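Long-range contact in N-acetylneuraminate lyase (Peptoclostridium difficile, PDB 4WOZ), which is a TIM-barrel enzyme of the dihydrodipicolinate synthetase family that assembles from four chains: residues Gly36-Ile41 against Lys78-Glu83. Sequence-based numbering, arbitrary orientation.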
# COMPACT_ATOMS: atom_id res chain seq x y z
N GLY A 36 -14.70 -23.19 29.54
CA GLY A 36 -14.76 -21.82 29.06
C GLY A 36 -15.31 -21.76 27.65
O GLY A 36 -16.16 -20.92 27.34
N LEU A 37 -14.83 -22.64 26.79
CA LEU A 37 -15.28 -22.68 25.40
C LEU A 37 -16.78 -22.95 25.36
O LEU A 37 -17.51 -22.32 24.60
CB LEU A 37 -14.54 -23.77 24.63
CG LEU A 37 -15.02 -24.07 23.20
CD1 LEU A 37 -15.11 -22.79 22.37
CD2 LEU A 37 -14.06 -25.06 22.56
N ARG A 38 -17.24 -23.88 26.19
CA ARG A 38 -18.66 -24.21 26.24
C ARG A 38 -19.48 -23.04 26.79
O ARG A 38 -20.63 -22.84 26.39
CB ARG A 38 -18.89 -25.48 27.08
CG ARG A 38 -18.56 -26.76 26.33
CD ARG A 38 -18.47 -27.97 27.26
NE ARG A 38 -18.14 -29.19 26.53
CZ ARG A 38 -18.98 -29.84 25.73
NH1 ARG A 38 -20.21 -29.40 25.55
NH2 ARG A 38 -18.57 -30.93 25.10
N GLN A 39 -18.89 -22.25 27.69
CA GLN A 39 -19.60 -21.10 28.24
C GLN A 39 -19.73 -20.02 27.17
O GLN A 39 -20.77 -19.37 27.07
CB GLN A 39 -18.85 -20.54 29.45
CG GLN A 39 -18.64 -21.56 30.58
CD GLN A 39 -18.02 -20.94 31.82
OE1 GLN A 39 -17.22 -20.01 31.73
NE2 GLN A 39 -18.38 -21.46 32.98
N ILE A 40 -18.68 -19.82 26.38
CA ILE A 40 -18.73 -18.82 25.32
C ILE A 40 -19.87 -19.19 24.38
O ILE A 40 -20.71 -18.36 24.03
CB ILE A 40 -17.40 -18.78 24.50
CG1 ILE A 40 -16.26 -18.24 25.38
CG2 ILE A 40 -17.58 -17.90 23.26
CD1 ILE A 40 -14.89 -18.29 24.70
N ILE A 41 -19.89 -20.45 23.97
CA ILE A 41 -20.91 -20.97 23.07
C ILE A 41 -22.31 -20.74 23.65
O ILE A 41 -23.18 -20.19 23.00
CB ILE A 41 -20.70 -22.47 22.82
CG1 ILE A 41 -19.37 -22.67 22.08
CG2 ILE A 41 -21.89 -23.05 22.03
CD1 ILE A 41 -18.99 -24.13 21.90
N LYS A 78 -20.08 -28.42 18.16
CA LYS A 78 -21.22 -29.21 17.70
C LYS A 78 -21.92 -29.90 18.86
O LYS A 78 -23.15 -29.90 18.94
CB LYS A 78 -20.76 -30.24 16.67
CG LYS A 78 -21.88 -31.10 16.10
CD LYS A 78 -22.93 -30.25 15.40
CE LYS A 78 -24.10 -31.10 14.91
NZ LYS A 78 -25.11 -30.25 14.23
N ASP A 79 -21.14 -30.50 19.75
CA ASP A 79 -21.72 -31.20 20.90
C ASP A 79 -22.52 -30.24 21.77
O ASP A 79 -23.64 -30.54 22.17
CB ASP A 79 -20.62 -31.84 21.74
CG ASP A 79 -21.16 -32.62 22.92
OD1 ASP A 79 -21.92 -33.58 22.69
OD2 ASP A 79 -20.84 -32.27 24.08
N GLU A 80 -21.94 -29.07 22.05
CA GLU A 80 -22.58 -28.07 22.88
C GLU A 80 -23.81 -27.43 22.25
O GLU A 80 -24.81 -27.19 22.92
CB GLU A 80 -21.58 -26.98 23.25
CG GLU A 80 -22.08 -26.03 24.32
CD GLU A 80 -22.64 -26.77 25.52
OE1 GLU A 80 -21.91 -27.59 26.11
OE2 GLU A 80 -23.82 -26.54 25.87
N VAL A 81 -23.74 -27.15 20.95
CA VAL A 81 -24.85 -26.53 20.24
C VAL A 81 -25.92 -27.54 19.86
O VAL A 81 -27.12 -27.26 19.98
CB VAL A 81 -24.37 -25.83 18.95
CG1 VAL A 81 -25.57 -25.35 18.15
CG2 VAL A 81 -23.47 -24.65 19.31
N LYS A 82 -25.48 -28.70 19.39
CA LYS A 82 -26.38 -29.76 18.95
C LYS A 82 -27.12 -29.30 17.70
O LYS A 82 -26.53 -29.25 16.62
CB LYS A 82 -27.37 -30.12 20.07
CG LYS A 82 -26.69 -30.62 21.34
CD LYS A 82 -27.69 -30.90 22.45
CE LYS A 82 -27.00 -31.36 23.73
NZ LYS A 82 -26.13 -30.30 24.32
N GLU A 83 -28.38 -28.98 17.81
CA GLU A 83 -29.12 -28.37 16.75
C GLU A 83 -29.88 -27.12 17.06
O GLU A 83 -30.66 -26.66 16.40
CB GLU A 83 -30.04 -29.33 16.10
CG GLU A 83 -29.55 -30.72 16.21
CD GLU A 83 -28.79 -31.13 15.03
OE1 GLU A 83 -28.47 -32.28 14.99
OE2 GLU A 83 -28.53 -30.33 14.19
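Ile-41 and Val-81 meet on the buried side of this contact, methyl against methyl: CG2 of Ile-41 lies 3.5 Å from CG2 of Val-81, the two side chains crossing at about a right angle. The same Ile-41 CG2 also rests on the aliphatic part of Glu-80, 3.8 Å from its CG. Beneath, Leu-53 of strand 52-55 touches both Ile-41 and Val-81, and Leu-87 of strand 86-90 packs on Val-81, so this side is closed by the barrel wall. The fold is a TIM barrel, and the contact joins two neighbouring outer helices, 34-48 and the last turn of 67-81, where Arg-38 and Glu-80 come nearest with their CA atoms 6.4 Å apart. The second helix stops at Val-81, and Lys-82, with positive phi, is the first residue to leave it. Toward solvent the contact turns polar and more open, and Arg-38 does the work. Its chain runs extended from CG to NE, carrying the guanidinium across to two carboxylates at its edge. Arg-38 NH1 donates to Glu-80 OE1, almost exactly in the guanidinium plane but with a bent N-H...O angle of 139°; the modelled 2.5 Å is shorter than usual and not to be pressed. Arg-38 NH2 reaches OD2 of the exposed Asp-79 at 2.8 Å, a straighter bond at 154°, and NH1 adds a weak one to that same oxygen. Both acids are met on the anti side, their carboxylates nearly perpendicular to the guanidinium (88° for Glu-80). A bend at chi2 brings Glu-80 OE1 alongside the arginine chain, 3.5 Å from Arg-38 CG, while its OE2 pairs with Arg-42; Glu-34 takes the NE of Arg-38.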